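Side-chain contact in putative methylthioribose-1-phosphate isomerase (Archaeoglobus fulgidus, PDB 1T5O), which probably interconverts 5-methylthioribose 1-phosphate and 5-methylthioribulose 1-phosphate, an isomerase step of methionine biosynthesis: residues Val317-Thr322 and Val326-Tyr331. Numbering follows the deposited sequence.
Sequences VTALIT and VIYPPY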
loop_
_atom_site.group_PDB
_atom_site.type_symbol
_atom_site.label_atom_id
_atom_site.label_comp_id
_atom_site.label_asym_id
_atom_site.label_seq_id
_atom_site.Cartn_x
_atom_site.Cartn_y
_atom_site.Cartn_z
ATOM N N VAL A 317 2.484 9.344 20.002
ATOM C CA VAL A 317 3.112 10.569 19.493
ATOM C C VAL A 317 4.135 11.058 20.524
ATOM O O VAL A 317 3.782 11.358 21.676
ATOM C CB VAL A 317 2.053 11.657 19.252
ATOM C CG1 VAL A 317 2.727 12.962 18.792
ATOM C CG2 VAL A 317 1.036 11.150 18.191
ATOM N N THR A 318 5.395 11.112 20.110
ATOM C CA THR A 318 6.499 11.530 20.981
ATOM C C THR A 318 6.404 13.019 21.308
ATOM O O THR A 318 6.688 13.444 22.434
ATOM C CB THR A 318 7.865 11.244 20.293
ATOM O OG1 THR A 318 7.890 9.876 19.848
ATOM C CG2 THR A 318 9.036 11.496 21.275
ATOM N N ALA A 319 6.014 13.815 20.314
ATOM C CA ALA A 319 5.852 15.239 20.531
ATOM C C ALA A 319 5.131 15.852 19.346
ATOM O O ALA A 319 5.174 15.313 18.235
ATOM C CB ALA A 319 7.254 15.921 20.718
ATOM N N LEU A 320 4.481 16.986 19.592
ATOM C CA LEU A 320 3.790 17.739 18.563
ATOM C C LEU A 320 4.712 18.937 18.244
ATOM O O LEU A 320 5.228 19.582 19.142
ATOM C CB LEU A 320 2.427 18.229 19.100
ATOM C CG LEU A 320 1.471 17.134 19.588
ATOM C CD1 LEU A 320 0.276 17.747 20.304
ATOM C CD2 LEU A 320 1.010 16.274 18.404
ATOM N N ILE A 321 4.935 19.207 16.961
ATOM C CA ILE A 321 5.763 20.323 16.547
ATOM C C ILE A 321 4.825 21.379 15.974
ATOM O O ILE A 321 4.235 21.162 14.922
ATOM C CB ILE A 321 6.761 19.913 15.440
ATOM C CG1 ILE A 321 7.641 18.752 15.914
ATOM C CG2 ILE A 321 7.638 21.113 15.081
ATOM C CD1 ILE A 321 8.474 18.124 14.779
ATOM N N THR A 322 4.720 22.522 16.643
ATOM C CA THR A 322 3.814 23.602 16.211
ATOM C C THR A 322 4.581 24.924 16.038
ATOM O O THR A 322 5.769 24.980 16.339
ATOM C CB THR A 322 2.694 23.812 17.279
ATOM O OG1 THR A 322 3.211 24.555 18.397
ATOM C CG2 THR A 322 2.165 22.442 17.772
ATOM N N VAL A 326 7.587 23.072 20.485
ATOM C CA VAL A 326 7.426 21.614 20.559
ATOM C C VAL A 326 6.623 21.289 21.830
ATOM O O VAL A 326 6.931 21.780 22.905
ATOM C CB VAL A 326 8.814 20.896 20.595
ATOM C CG1 VAL A 326 8.633 19.376 20.736
ATOM C CG2 VAL A 326 9.557 21.170 19.297
ATOM N N ILE A 327 5.594 20.464 21.701
ATOM C CA ILE A 327 4.754 20.105 22.840
ATOM C C ILE A 327 4.915 18.624 23.215
ATOM O O ILE A 327 4.736 17.733 22.373
ATOM C CB ILE A 327 3.275 20.364 22.498
ATOM C CG1 ILE A 327 3.104 21.805 21.999
ATOM C CG2 ILE A 327 2.399 20.155 23.711
ATOM C CD1 ILE A 327 1.624 22.123 21.592
ATOM N N TYR A 328 5.197 18.367 24.484
ATOM C CA TYR A 328 5.396 16.994 24.961
ATOM C C TYR A 328 4.273 16.522 25.859
ATOM O O TYR A 328 3.468 17.327 26.315
ATOM C CB TYR A 328 6.682 16.893 25.778
ATOM C CG TYR A 328 7.924 17.168 25.012
ATOM C CD1 TYR A 328 8.459 18.457 24.965
ATOM C CD2 TYR A 328 8.579 16.150 24.335
ATOM C CE1 TYR A 328 9.615 18.718 24.266
ATOM C CE2 TYR A 328 9.746 16.404 23.632
ATOM C CZ TYR A 328 10.251 17.694 23.605
ATOM O OH TYR A 328 11.388 17.975 22.907
ATOM N N PRO A 329 4.215 15.201 26.133
ATOM C CA PRO A 329 3.172 14.645 27.007
ATOM C C PRO A 329 3.488 15.130 28.423
ATOM O O PRO A 329 4.637 15.413 28.737
ATOM C CB PRO A 329 3.362 13.127 26.873
ATOM C CG PRO A 329 4.001 12.973 25.469
ATOM C CD PRO A 329 4.973 14.129 25.452
ATOM N N PRO A 330 2.474 15.257 29.285
ATOM C CA PRO A 330 1.044 14.987 29.054
ATOM C C PRO A 330 0.391 16.120 28.235
ATOM O O PRO A 330 0.439 17.299 28.626
ATOM C CB PRO A 330 0.486 14.868 30.474
ATOM C CG PRO A 330 1.317 15.886 31.240
ATOM C CD PRO A 330 2.723 15.702 30.672
ATOM N N TYR A 331 -0.213 15.755 27.106
ATOM C CA TYR A 331 -0.835 16.720 26.221
ATOM C C TYR A 331 -1.999 17.487 26.852
ATOM O O TYR A 331 -2.172 18.663 26.569
ATOM C CB TYR A 331 -1.265 16.023 24.923
ATOM C CG TYR A 331 -0.071 15.468 24.154
ATOM C CD1 TYR A 331 0.028 14.100 23.852
ATOM C CD2 TYR A 331 0.968 16.312 23.752
ATOM C CE1 TYR A 331 1.153 13.588 23.158
ATOM C CE2 TYR A 331 2.090 15.817 23.067
ATOM C CZ TYR A 331 2.181 14.457 22.772
ATOM O OH TYR A 331 3.299 13.987 22.100
#
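The phenol of Y331 reaches across to the backbone of V317. Its OH donates a hydrogen bond to V317 O, 2.7 Å away. The donor stands well above the carbonyl plane, 64° out of it, and so lies off the lone pairs. CG1 of V317 is 3.5 Å from the same Y331 OH; it is turned there by chi1 of 177°, which sets CG1 opposite the backbone N. V317 O and the CA of A319 both lie at the edge of the Y331 ring. The branch of L320 comes at the ring obliquely, with CG 3.8 Å from CE2 of Y331, and CD1 packs on the same side of the phenol. P329 CA sits over the centre of one ring face, just before the cis peptide that leads into P330. An alanine in place of Y331 would probably leave V317 O without this donor and open a gap beside L320.

Next to the ring, the strands pair through L320 and I327. L320 N bonds to I327 O at 2.9 Å, and I327 N bonds to L320 O at 2.7 Å. Both bonds are nearly straight. The side chains of L320 and I327 share one face of the sheet and both pack on V335 of helix 331-338. On the other face, CB of A319 touches CG1 of V326 at 3.7 Å and also meets the Y328 ring obliquely. I321 and V326 form the non-hydrogen-bonded pair.

P330 is the N-cap of helix 331-338, so Y331 starts that helix. The strand 319-322 runs parallel to 261-264 in the central sheet. The arrangement is an antiparallel beta hairpin that ends the otherwise parallel, Rossmann-like sheet, with the C-terminal helix following directly.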